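Local atomic coordinates of cellulose-binding protein (Saccharophagus degradans, PDB entry 2YHG), a protein that probably hydrolyses glycosidic bonds in carbohydrate metabolism, this chain being the nucleoside hydrolase-like and C-terminal part of a longer cellulose-binding protein. Residues 98-103 and 316-321; 148-151 and 156-159; 205-210 and 269-274; 362-367 and 372-377. All blocks are in the same frame, centred on the assembly; numbering follows the deposited sequence.

Contact 1 of 4, residues 98-103 and 316-321; sequences EGFPTP and QARMDW. With ZN (zinc ion), chain I.
Phe100 and Trp321 meet where a loop of the nucleoside hydrolase-like domain, between helices 77-93 and 103-108, comes up against helix 308-323. The buried contact is small, apolar at its centre and flanked by a metal site on the same helix. Gln316 stands in the second shell of the zinc ion: its carbonyl O accepts a hydrogen from one zinc-bound water, and its side-chain NE2 gives a hydrogen to another. Arg318 follows, its guanidinium reaching toward the loop, with NH1 4.4 Å from Phe100 CZ. Its charge is engaged by salt bridges from NE to Asp314 and from NH2 to Glu56, while NH1 bonds to Asn55 OD1 and Val52 O, which should hold the flat group firmly beside the aromatic pair. Asp320 sends OD1 to the zinc ion at 2.1 Å, whereas its OD2 takes a hydrogen from the water also bound to Gln316, so that each carboxylate oxygen has its own role. His227 is a further zinc ligand. Trp321 comes last. Its CG lies anti to the carbonyl carbon (chi1 -62°), which swings the indole off the helix toward the loop, and its CH2 sits 3.6 Å above the plane of the Arg318 guanidinium. NE1 bonds to Asn331 O, and the ring stacks with His96 and His332, fixing it from several directions. Phe100 meets this indole rim to rim, the two side chains crossing at about a right angle. Phe100 CZ lies 3.9 Å from Trp321 CE3, and Phe100 CE2 is 4.0 Å from Trp321 CZ3.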
loop_
_atom_site.group_PDB
_atom_site.type_symbol
_atom_site.label_atom_id
_atom_site.label_comp_id
_atom_site.label_asym_id
_atom_site.label_seq_id
_atom_site.Cartn_x
_atom_site.Cartn_y
_atom_site.Cartn_z
ATOM N N GLU A 98 -18.373 4.529 3.002
ATOM C CA GLU A 98 -18.876 3.187 2.772
ATOM C C GLU A 98 -17.737 2.175 2.776
ATOM O O GLU A 98 -16.638 2.456 2.323
ATOM C CB GLU A 98 -19.594 3.127 1.414
ATOM N N GLY A 99 -18.037 0.965 3.211
ATOM C CA GLY A 99 -17.129 -0.152 3.008
ATOM C C GLY A 99 -16.116 -0.381 4.110
ATOM O O GLY A 99 -15.201 -1.173 3.923
ATOM N N PHE A 100 -16.291 0.204 5.285
ATOM C CA PHE A 100 -15.451 -0.240 6.409
ATOM C C PHE A 100 -15.775 -1.680 6.726
ATOM O O PHE A 100 -16.947 -2.038 6.805
ATOM C CB PHE A 100 -15.639 0.658 7.650
ATOM C CG PHE A 100 -14.776 1.894 7.625
ATOM C CD1 PHE A 100 -13.416 1.811 7.925
ATOM C CD2 PHE A 100 -15.288 3.124 7.253
ATOM C CE1 PHE A 100 -12.625 2.891 7.854
ATOM C CE2 PHE A 100 -14.480 4.251 7.258
ATOM C CZ PHE A 100 -13.114 4.119 7.491
ATOM N N PRO A 101 -14.760 -2.509 6.935
ATOM C CA PRO A 101 -15.046 -3.894 7.288
ATOM C C PRO A 101 -15.671 -4.007 8.684
ATOM O O PRO A 101 -15.343 -3.229 9.578
ATOM C CB PRO A 101 -13.656 -4.550 7.255
ATOM C CG PRO A 101 -12.690 -3.434 7.452
ATOM C CD PRO A 101 -13.313 -2.229 6.826
ATOM N N THR A 102 -16.577 -4.963 8.875
ATOM C CA THR A 102 -17.190 -5.096 10.180
ATOM C C THR A 102 -16.166 -5.608 11.195
ATOM O O THR A 102 -15.257 -6.354 10.852
ATOM C CB THR A 102 -18.412 -6.011 10.159
ATOM O OG1 THR A 102 -17.962 -7.336 9.892
ATOM C CG2 THR A 102 -19.452 -5.572 9.131
ATOM N N PRO A 103 -16.382 -5.278 12.465
ATOM C CA PRO A 103 -15.557 -5.855 13.503
ATOM C C PRO A 103 -15.568 -7.367 13.497
ATOM O O PRO A 103 -14.498 -7.990 13.620
ATOM C CB PRO A 103 -16.158 -5.288 14.787
ATOM C CG PRO A 103 -16.702 -3.947 14.382
ATOM C CD PRO A 103 -17.280 -4.233 13.007
ATOM N N GLN A 316 -5.008 12.338 9.681
ATOM C CA GLN A 316 -5.643 13.317 10.588
ATOM C C GLN A 316 -7.156 13.303 10.418
ATOM O O GLN A 316 -7.905 13.226 11.408
ATOM C CB GLN A 316 -5.050 14.689 10.368
ATOM C CG GLN A 316 -5.722 15.768 11.184
ATOM C CD GLN A 316 -5.259 17.172 10.893
ATOM O OE1 GLN A 316 -4.207 17.408 10.308
ATOM N NE2 GLN A 316 -6.062 18.141 11.327
ATOM N N ALA A 317 -7.637 13.421 9.180
ATOM C CA ALA A 317 -9.072 13.438 8.927
ATOM C C ALA A 317 -9.711 12.139 9.327
ATOM O O ALA A 317 -10.808 12.145 9.896
ATOM C CB ALA A 317 -9.348 13.736 7.461
ATOM N N ARG A 318 -9.049 11.006 9.058
ATOM C CA ARG A 318 -9.657 9.723 9.395
ATOM C C ARG A 318 -9.771 9.496 10.904
ATOM O O ARG A 318 -10.708 8.839 11.349
ATOM C CB ARG A 318 -8.913 8.593 8.694
ATOM C CG ARG A 318 -9.089 8.607 7.204
ATOM C CD ARG A 318 -8.145 7.648 6.514
ATOM N NE ARG A 318 -8.304 7.634 5.064
ATOM C CZ ARG A 318 -9.269 7.022 4.416
ATOM N NH1 ARG A 318 -10.105 6.213 5.038
ATOM N NH2 ARG A 318 -9.365 7.199 3.111
ATOM N N MET A 319 -8.843 10.028 11.681
ATOM C CA MET A 319 -8.998 9.976 13.122
ATOM C C MET A 319 -10.116 10.887 13.617
ATOM O O MET A 319 -10.729 10.607 14.651
ATOM C CB MET A 319 -7.695 10.288 13.832
ATOM C CG MET A 319 -6.617 9.228 13.611
ATOM S SD MET A 319 -7.087 7.537 14.046
ATOM C CE MET A 319 -7.394 7.737 15.781
ATOM N N ASP A 320 -10.442 11.937 12.867
ATOM C CA ASP A 320 -11.674 12.684 13.095
ATOM C C ASP A 320 -12.892 11.851 12.789
ATOM O O ASP A 320 -13.854 11.879 13.563
ATOM C CB ASP A 320 -11.667 13.973 12.285
ATOM C CG ASP A 320 -10.544 14.914 12.683
ATOM O OD1 ASP A 320 -9.958 14.742 13.801
ATOM O OD2 ASP A 320 -10.251 15.843 11.886
ATOM N N TRP A 321 -12.882 11.121 11.681
ATOM C CA TRP A 321 -13.968 10.208 11.395
ATOM C C TRP A 321 -14.229 9.295 12.587
ATOM O O TRP A 321 -15.371 8.989 12.914
ATOM C CB TRP A 321 -13.702 9.353 10.166
ATOM C CG TRP A 321 -13.548 10.036 8.877
ATOM C CD1 TRP A 321 -13.515 11.371 8.622
ATOM C CD2 TRP A 321 -13.283 9.388 7.642
ATOM N NE1 TRP A 321 -13.254 11.592 7.302
ATOM C CE2 TRP A 321 -13.112 10.393 6.668
ATOM C CE3 TRP A 321 -13.202 8.058 7.265
ATOM C CZ2 TRP A 321 -12.885 10.103 5.316
ATOM C CZ3 TRP A 321 -12.982 7.762 5.919
ATOM C CH2 TRP A 321 -12.827 8.771 4.975
HETATM ZN ZN ZN I . -8.387 15.704 14.721
HETATM O O HOH W 1 -7.059 14.395 13.790
HETATM O O HOH W 2 -8.315 17.074 13.109
HETATM O O HOH W 3 -6.853 16.854 15.489
#

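Contact 2 of 4, residues 148-151 and 156-159; sequences ATCW and TIAQ. With CA (calcium ion), chain B.
Ala148 and Ile157 bring strand 146-150 and helix 155-167 closest, their CA atoms 7.0 Å apart, the chain having run from strand to helix through a short turn. This is a strand-loop-helix unit of the parallel sheet in the nucleoside hydrolase-like domain. One side chain carries the contact from the helix. Ile157 keeps CG1 anti to its carbonyl carbon (chi1 -52°) and the chain then extends, chi2 169°, so that CD1 is delivered to the sheet. Ala148 CB lies broadside to the CG1-CD1 bond, 3.5 Å from Ile157 CD1 and 3.7 Å from Ile157 CG1. CD1 also rests against sulfur, Cys150 SG lying 3.6 Å away. That sulfur is held by the disulfide to Cys154, which staples the end of the strand to the turn leading into the helix. Thr149, between the two, directs its CB away from the helix, and its OG1 bonds to His33 ND1. Beyond the strand end, Trp151 O binds a calcium ion at 2.4 Å, along with Asp36, Asp43 and Asp244. Ile134 and Leu195 also touch Ile157, continuing the apolar layer. The chemistry between strand and helix is thus apolar, methyl against methyl and sulfur, so the pairing rests on close packing, while the covalent tie acts on the adjoining turn.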
loop_
_atom_site.group_PDB
_atom_site.type_symbol
_atom_site.label_atom_id
_atom_site.label_comp_id
_atom_site.label_asym_id
_atom_site.label_seq_id
_atom_site.Cartn_x
_atom_site.Cartn_y
_atom_site.Cartn_z
ATOM N N ALA A 148 0.432 -9.879 -0.371
ATOM C CA ALA A 148 0.798 -10.320 0.972
ATOM C C ALA A 148 2.028 -9.544 1.385
ATOM O O ALA A 148 2.966 -9.427 0.609
ATOM C CB ALA A 148 1.008 -11.831 1.048
ATOM N N THR A 149 2.024 -9.011 2.598
ATOM C CA THR A 149 3.073 -8.120 3.021
ATOM C C THR A 149 3.857 -8.697 4.186
ATOM O O THR A 149 3.360 -9.520 4.978
ATOM C CB THR A 149 2.549 -6.740 3.356
ATOM O OG1 THR A 149 1.883 -6.827 4.617
ATOM C CG2 THR A 149 1.607 -6.210 2.263
ATOM N N CYS A 150 5.083 -8.216 4.324
ATOM C CA CYS A 150 5.987 -8.591 5.406
ATOM C C CYS A 150 6.333 -7.353 6.219
ATOM O O CYS A 150 7.226 -6.578 5.865
ATOM C CB CYS A 150 7.272 -9.228 4.857
ATOM S SG CYS A 150 6.933 -10.288 3.440
ATOM N N TRP A 151 5.597 -7.135 7.309
ATOM C CA TRP A 151 5.961 -6.110 8.269
ATOM C C TRP A 151 7.069 -6.597 9.193
ATOM O O TRP A 151 7.797 -5.781 9.783
ATOM C CB TRP A 151 4.765 -5.635 9.092
ATOM C CG TRP A 151 3.608 -5.040 8.351
ATOM C CD1 TRP A 151 3.346 -5.092 7.007
ATOM C CD2 TRP A 151 2.498 -4.403 8.957
ATOM N NE1 TRP A 151 2.137 -4.474 6.739
ATOM C CE2 TRP A 151 1.581 -4.076 7.938
ATOM C CE3 TRP A 151 2.190 -4.076 10.282
ATOM C CZ2 TRP A 151 0.356 -3.476 8.208
ATOM C CZ3 TRP A 151 0.962 -3.499 10.558
ATOM C CH2 TRP A 151 0.061 -3.193 9.531
ATOM N N THR A 156 5.443 -16.652 6.570
ATOM C CA THR A 156 4.076 -17.172 6.444
ATOM C C THR A 156 3.677 -17.256 4.985
ATOM O O THR A 156 2.970 -18.180 4.555
ATOM C CB THR A 156 3.080 -16.344 7.260
ATOM O OG1 THR A 156 3.520 -16.223 8.625
ATOM C CG2 THR A 156 1.722 -16.983 7.264
ATOM N N ILE A 157 4.139 -16.305 4.184
ATOM C CA ILE A 157 3.962 -16.336 2.737
ATOM C C ILE A 157 4.776 -17.515 2.172
ATOM O O ILE A 157 4.282 -18.270 1.308
ATOM C CB ILE A 157 4.380 -15.019 2.084
ATOM C CG1 ILE A 157 3.701 -13.813 2.733
ATOM C CG2 ILE A 157 4.056 -15.075 0.586
ATOM C CD1 ILE A 157 4.258 -12.460 2.313
ATOM N N ALA A 158 6.014 -17.673 2.634
ATOM C CA ALA A 158 6.853 -18.780 2.149
ATOM C C ALA A 158 6.208 -20.138 2.491
ATOM O O ALA A 158 6.263 -21.034 1.653
ATOM C CB ALA A 158 8.248 -18.680 2.704
ATOM N N GLN A 159 5.609 -20.282 3.662
ATOM C CA GLN A 159 4.979 -21.565 3.996
ATOM C C GLN A 159 3.813 -21.838 3.023
ATOM O O GLN A 159 3.627 -22.972 2.571
ATOM C CB GLN A 159 4.478 -21.584 5.428
ATOM C CG GLN A 159 3.733 -22.852 5.802
ATOM C CD GLN A 159 4.618 -24.084 5.808
ATOM O OE1 GLN A 159 5.833 -23.984 5.857
ATOM N NE2 GLN A 159 4.008 -25.290 5.745
HETATM CA CA CA B . 7.469 -4.722 11.908
HETATM O O HOH W 4 8.997 -2.862 12.822
HETATM O O HOH W 5 9.707 -5.541 12.614
#

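Contact 3 of 4, residues 205-210 and 269-274; sequences IRARSV and GRFPSK
Ile205 lies over one face of the Phe271 ring, its CG2 methyl making a CH-pi contact 3.8 Å from the ring centroid and 22° off the normal. The methyl is displaced toward the rim, and CG2 comes within 3.5 Å of Phe271 CE1. The other branch helps as well: Ile205 CD1 reaches 4.0 Å from Phe271 CD2, so both branches lie along one face, CG2 over the ring and CD1 beyond its CD2-CE2 rim. With CG2 anti to the backbone N and CG1 beside it (chi1 -66°), both branches reach the phenyl group. Ala207, two residues on, adds its CB obliquely, 4.1 Å from Phe271 CE1. In the next shell, Tyr183 touches both Ile205 and Ala207, and Tyr297 also packs on Ile205. Glu299 touches Ala207 and Phe271, and its carboxylate accepts bonds from the backbone N atoms of Arg208 and Ser209, holding the inverse gamma turn centred on Ser209. Arg206 points away from the phenylalanine, into salt bridges with Asp184 and Asp288. Phe271, just ahead of strand 273-276, thus packs against the side chains of 203-207, an outermost strand of the parallel sheet in the nucleoside hydrolase-like domain.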
loop_
_atom_site.group_PDB
_atom_site.type_symbol
_atom_site.label_atom_id
_atom_site.label_comp_id
_atom_site.label_asym_id
_atom_site.label_seq_id
_atom_site.Cartn_x
_atom_site.Cartn_y
_atom_site.Cartn_z
ATOM N N ILE A 205 8.720 -6.861 -3.981
ATOM C CA ILE A 205 9.342 -5.613 -3.571
ATOM C C ILE A 205 9.990 -5.789 -2.216
ATOM O O ILE A 205 9.345 -6.285 -1.287
ATOM C CB ILE A 205 8.254 -4.495 -3.438
ATOM C CG1 ILE A 205 7.632 -4.167 -4.790
ATOM C CG2 ILE A 205 8.835 -3.265 -2.746
ATOM C CD1 ILE A 205 6.368 -3.359 -4.689
ATOM N N ARG A 206 11.266 -5.418 -2.078
ATOM C CA ARG A 206 11.912 -5.239 -0.776
ATOM C C ARG A 206 12.182 -3.752 -0.624
ATOM O O ARG A 206 13.147 -3.230 -1.188
ATOM C CB ARG A 206 13.173 -6.088 -0.595
ATOM C CG ARG A 206 13.856 -5.908 0.734
ATOM C CD ARG A 206 14.972 -6.906 1.020
ATOM N NE ARG A 206 14.428 -8.203 1.380
ATOM C CZ ARG A 206 15.161 -9.272 1.674
ATOM N NH1 ARG A 206 16.466 -9.284 1.454
ATOM N NH2 ARG A 206 14.584 -10.353 2.195
ATOM N N ALA A 207 11.288 -3.067 0.068
ATOM C CA ALA A 207 11.365 -1.624 0.225
ATOM C C ALA A 207 12.310 -1.272 1.350
ATOM O O ALA A 207 12.213 -1.840 2.448
ATOM C CB ALA A 207 9.990 -1.056 0.517
ATOM N N ARG A 208 13.193 -0.326 1.113
ATOM C CA ARG A 208 14.157 0.062 2.125
ATOM C C ARG A 208 14.131 1.524 2.490
ATOM O O ARG A 208 14.625 1.908 3.562
ATOM C CB ARG A 208 15.548 -0.322 1.689
ATOM C CG ARG A 208 15.714 -1.804 1.408
ATOM C CD ARG A 208 17.156 -2.104 0.952
ATOM N NE ARG A 208 17.389 -1.534 -0.363
ATOM C CZ ARG A 208 18.606 -1.247 -0.828
ATOM N NH1 ARG A 208 19.699 -1.538 -0.116
ATOM N NH2 ARG A 208 18.717 -0.601 -1.979
ATOM N N SER A 209 13.573 2.371 1.639
ATOM C CA SER A 209 13.623 3.809 1.879
ATOM C C SER A 209 12.326 4.277 2.526
ATOM O O SER A 209 11.537 5.049 1.935
ATOM C CB SER A 209 13.906 4.579 0.586
ATOM O OG SER A 209 15.211 4.338 0.087
ATOM N N VAL A 210 12.103 3.797 3.739
ATOM C CA VAL A 210 10.812 3.861 4.404
ATOM C C VAL A 210 10.809 4.818 5.598
ATOM O O VAL A 210 9.868 4.802 6.394
ATOM C CB VAL A 210 10.317 2.455 4.835
ATOM C CG1 VAL A 210 10.086 1.605 3.592
ATOM C CG2 VAL A 210 11.288 1.803 5.828
ATOM N N GLY A 269 5.936 4.379 -2.444
ATOM C CA GLY A 269 7.199 4.534 -3.136
ATOM C C GLY A 269 7.168 4.112 -4.583
ATOM O O GLY A 269 6.138 3.689 -5.135
ATOM N N ARG A 270 8.332 4.237 -5.210
ATOM C CA ARG A 270 8.527 3.980 -6.647
ATOM C C ARG A 270 9.685 3.004 -6.806
ATOM O O ARG A 270 10.725 3.189 -6.178
ATOM C CB ARG A 270 8.832 5.296 -7.382
ATOM C CG ARG A 270 8.861 5.136 -8.866
ATOM C CD ARG A 270 8.959 6.472 -9.587
ATOM N NE ARG A 270 10.118 7.284 -9.151
ATOM C CZ ARG A 270 11.375 7.070 -9.535
ATOM N NH1 ARG A 270 11.647 6.125 -10.403
ATOM N NH2 ARG A 270 12.353 7.801 -9.033
ATOM N N PHE A 271 9.487 1.996 -7.643
ATOM C CA PHE A 271 10.427 0.877 -7.760
ATOM C C PHE A 271 10.791 0.699 -9.231
ATOM O O PHE A 271 10.125 -0.017 -9.955
ATOM C CB PHE A 271 9.804 -0.382 -7.178
ATOM C CG PHE A 271 9.304 -0.153 -5.769
ATOM C CD1 PHE A 271 10.172 -0.199 -4.690
ATOM C CD2 PHE A 271 7.992 0.160 -5.508
ATOM C CE1 PHE A 271 9.749 0.067 -3.421
ATOM C CE2 PHE A 271 7.556 0.418 -4.226
ATOM C CZ PHE A 271 8.453 0.406 -3.193
ATOM N N PRO A 272 11.821 1.420 -9.703
ATOM C CA PRO A 272 12.042 1.501 -11.149
ATOM C C PRO A 272 12.694 0.265 -11.746
ATOM O O PRO A 272 12.697 0.127 -12.968
ATOM C CB PRO A 272 12.937 2.727 -11.289
ATOM C CG PRO A 272 13.642 2.824 -9.993
ATOM C CD PRO A 272 12.623 2.414 -8.968
ATOM N N SER A 273 13.323 -0.584 -10.925
ATOM C CA SER A 273 14.052 -1.736 -11.420
ATOM C C SER A 273 14.206 -2.737 -10.337
ATOM O O SER A 273 14.074 -2.425 -9.142
ATOM C CB SER A 273 15.436 -1.334 -11.930
ATOM O OG SER A 273 16.215 -0.811 -10.873
ATOM N N LYS A 274 14.487 -3.963 -10.746
ATOM C CA LYS A 274 14.992 -4.977 -9.842
ATOM C C LYS A 274 16.488 -4.769 -9.656
ATOM O O LYS A 274 17.198 -4.428 -10.598
ATOM C CB LYS A 274 14.777 -6.380 -10.405
ATOM C CG LYS A 274 13.355 -6.755 -10.648
ATOM C CD LYS A 274 13.224 -8.175 -11.134
ATOM C CE LYS A 274 11.870 -8.454 -11.771
ATOM N NZ LYS A 274 11.899 -9.716 -12.511
#

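Contact 4 of 4, residues 362-367 and 372-377; sequences SGSSDP and LNYSWS. With CA (calcium ion), chain D; EDO (1,2-ethanediol), chain K.
Ser364 sits in the angle between two side chains of strand 372-378, its CB 4.0 Å from Leu372 CD1 and 4.1 Å from Tyr374 CE2. The tyrosine presents its ring edge to that carbon, whereas the leucine spreads its two methyls along the loop backbone. Leu372 CD1 lies 3.9 Å from both Ser364 C and Ser365 N, over the peptide that joins them, while Leu372 CD2 reaches on to Asp366 CB at 4.0 Å. Leucine and tyrosine, being two apart on the strand, both face the loop. The serine hydroxyl is turned to other partners, Ala361 O and Val337 N. This loop, with Asp366, Asp368 and Asp370 at alternate positions, is the calcium-binding loop of the C-terminal domain, leading into an outermost strand of its mixed sheet. Asp366 holds CG anti to the backbone N (chi1 -174°), which turns the carboxylate away from Leu372, leaving CB against the leucine, and lets both oxygens bind calcium, OD1 at 2.4 Å and OD2 at 2.7 Å. Asp420 and Asn331 contribute further side-chain oxygens and His332 a backbone one; the ion probably offsets the mutual repulsion of the clustered carboxylates. At the opposite end of the packing, the Tyr374 hydroxyl extends along the loop, and a water bridges it to the backbone: this water is 2.8 Å from Tyr374 OH and gives a hydrogen to Ser364 O, with a weak bond from Gly363 N.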
loop_
_atom_site.group_PDB
_atom_site.type_symbol
_atom_site.label_atom_id
_atom_site.label_comp_id
_atom_site.label_asym_id
_atom_site.label_seq_id
_atom_site.Cartn_x
_atom_site.Cartn_y
_atom_site.Cartn_z
ATOM N N SER A 362 -13.239 19.258 -14.714
ATOM C CA SER A 362 -14.565 19.771 -14.321
ATOM C C SER A 362 -15.529 18.580 -13.959
ATOM O O SER A 362 -15.631 17.587 -14.563
ATOM C CB SER A 362 -15.123 20.629 -15.498
ATOM O OG SER A 362 -14.224 21.625 -15.826
ATOM N N GLY A 363 -16.494 18.709 -13.068
ATOM C CA GLY A 363 -17.090 17.397 -12.844
ATOM C C GLY A 363 -16.720 16.851 -11.469
ATOM O O GLY A 363 -17.292 15.888 -10.955
ATOM N N SER A 364 -15.288 17.059 -11.281
ATOM C CA SER A 364 -14.777 16.714 -9.966
ATOM C C SER A 364 -15.665 17.409 -8.936
ATOM O O SER A 364 -16.248 18.450 -9.211
ATOM C CB SER A 364 -13.331 17.165 -9.811
ATOM O OG SER A 364 -12.434 16.509 -10.706
ATOM N N SER A 365 -15.737 16.845 -7.750
ATOM C CA SER A 365 -16.617 17.398 -6.746
ATOM C C SER A 365 -15.993 17.214 -5.374
ATOM O O SER A 365 -15.048 16.438 -5.197
ATOM C CB SER A 365 -18.001 16.750 -6.803
ATOM O OG SER A 365 -17.905 15.343 -6.572
ATOM N N ASP A 366 -16.579 17.872 -4.379
ATOM C CA ASP A 366 -16.252 17.603 -2.997
ATOM C C ASP A 366 -17.495 17.372 -2.194
ATOM O O ASP A 366 -18.418 18.189 -2.232
ATOM C CB ASP A 366 -15.487 18.738 -2.399
ATOM C CG ASP A 366 -15.007 18.414 -1.014
ATOM O OD1 ASP A 366 -13.986 17.725 -0.900
ATOM O OD2 ASP A 366 -15.699 18.757 -0.027
ATOM N N PRO A 367 -17.524 16.275 -1.418
ATOM C CA PRO A 367 -18.796 15.894 -0.777
ATOM C C PRO A 367 -19.154 16.764 0.418
ATOM O O PRO A 367 -20.297 16.750 0.902
ATOM C CB PRO A 367 -18.544 14.450 -0.328
ATOM C CG PRO A 367 -17.023 14.380 -0.177
ATOM C CD PRO A 367 -16.478 15.228 -1.294
ATOM N N LEU A 372 -12.242 23.429 -4.565
ATOM C CA LEU A 372 -11.231 22.546 -5.113
ATOM C C LEU A 372 -10.114 23.351 -5.753
ATOM O O LEU A 372 -10.360 24.322 -6.490
ATOM C CB LEU A 372 -11.829 21.594 -6.146
ATOM C CG LEU A 372 -12.874 20.619 -5.643
ATOM C CD1 LEU A 372 -13.481 19.860 -6.805
ATOM C CD2 LEU A 372 -12.291 19.689 -4.581
ATOM N N ASN A 373 -8.914 22.810 -5.624
ATOM C CA ASN A 373 -7.710 23.258 -6.303
ATOM C C ASN A 373 -7.257 22.126 -7.210
ATOM O O ASN A 373 -7.236 20.961 -6.789
ATOM C CB ASN A 373 -6.633 23.589 -5.254
ATOM C CG ASN A 373 -5.321 24.013 -5.869
ATOM O OD1 ASN A 373 -4.497 23.160 -6.239
ATOM N ND2 ASN A 373 -5.182 25.314 -6.137
ATOM N N TYR A 374 -6.909 22.461 -8.455
ATOM C CA TYR A 374 -6.529 21.505 -9.446
ATOM C C TYR A 374 -5.072 21.736 -9.752
ATOM O O TYR A 374 -4.667 22.872 -10.027
ATOM C CB TYR A 374 -7.364 21.711 -10.721
ATOM C CG TYR A 374 -8.850 21.664 -10.505
ATOM C CD1 TYR A 374 -9.545 22.791 -10.096
ATOM C CD2 TYR A 374 -9.580 20.517 -10.771
ATOM C CE1 TYR A 374 -10.929 22.736 -9.867
ATOM C CE2 TYR A 374 -10.931 20.466 -10.551
ATOM C CZ TYR A 374 -11.611 21.554 -10.093
ATOM O OH TYR A 374 -12.989 21.486 -9.970
ATOM N N SER A 375 -4.288 20.649 -9.792
ATOM C CA SER A 375 -2.896 20.742 -10.175
ATOM C C SER A 375 -2.513 19.571 -11.088
ATOM O O SER A 375 -2.554 18.421 -10.659
ATOM C CB SER A 375 -2.028 20.745 -8.932
ATOM O OG SER A 375 -0.667 20.929 -9.255
ATOM N N TRP A 376 -2.098 19.888 -12.316
ATOM C CA TRP A 376 -1.689 18.889 -13.286
ATOM C C TRP A 376 -0.184 18.855 -13.373
ATOM O O TRP A 376 0.438 19.917 -13.511
ATOM C CB TRP A 376 -2.263 19.217 -14.661
ATOM C CG TRP A 376 -3.758 19.232 -14.693
ATOM C CD1 TRP A 376 -4.581 20.320 -14.516
ATOM C CD2 TRP A 376 -4.601 18.141 -15.027
ATOM N NE1 TRP A 376 -5.865 19.965 -14.732
ATOM C CE2 TRP A 376 -5.917 18.633 -15.037
ATOM C CE3 TRP A 376 -4.376 16.790 -15.285
ATOM C CZ2 TRP A 376 -7.000 17.828 -15.333
ATOM C CZ3 TRP A 376 -5.451 15.988 -15.576
ATOM C CH2 TRP A 376 -6.750 16.502 -15.594
ATOM N N SER A 377 0.399 17.661 -13.389
ATOM C CA SER A 377 1.827 17.529 -13.473
ATOM C C SER A 377 2.242 16.392 -14.388
ATOM O O SER A 377 1.490 15.447 -14.620
ATOM C CB SER A 377 2.424 17.320 -12.070
ATOM O OG SER A 377 1.923 16.135 -11.509
HETATM CA CA CA D . -13.739 17.772 1.477
HETATM C C1 EDO K . 3.355 14.733 -8.812
HETATM O O1 EDO K . 4.369 15.608 -8.305
HETATM C C2 EDO K . 3.874 13.755 -9.855
HETATM O O2 EDO K . 4.269 14.464 -11.021
HETATM O O HOH W 6 -15.496 20.525 -10.813
#

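Contacts 2 and 3 both reach the parallel sheet of the nucleoside hydrolase-like domain, with centres about 17 Å apart and nearest atoms about 7 Å apart. Contact 2 holds a ligand of one calcium ion, and the Ala207 side chain in contact 3 lies about 12 Å from that same ion. Contacts 1 and 4 are 23 Å apart between centres and about 8 Å at their nearest atoms. They are linked through His332, whose ring stacks on Trp321 and whose carbonyl shares the second calcium with Asp366. Contact 1, with zinc on its helix, thus borders the second calcium site; contact 4, about 38 Å from contact 2 between centres, supplies one of its ligands.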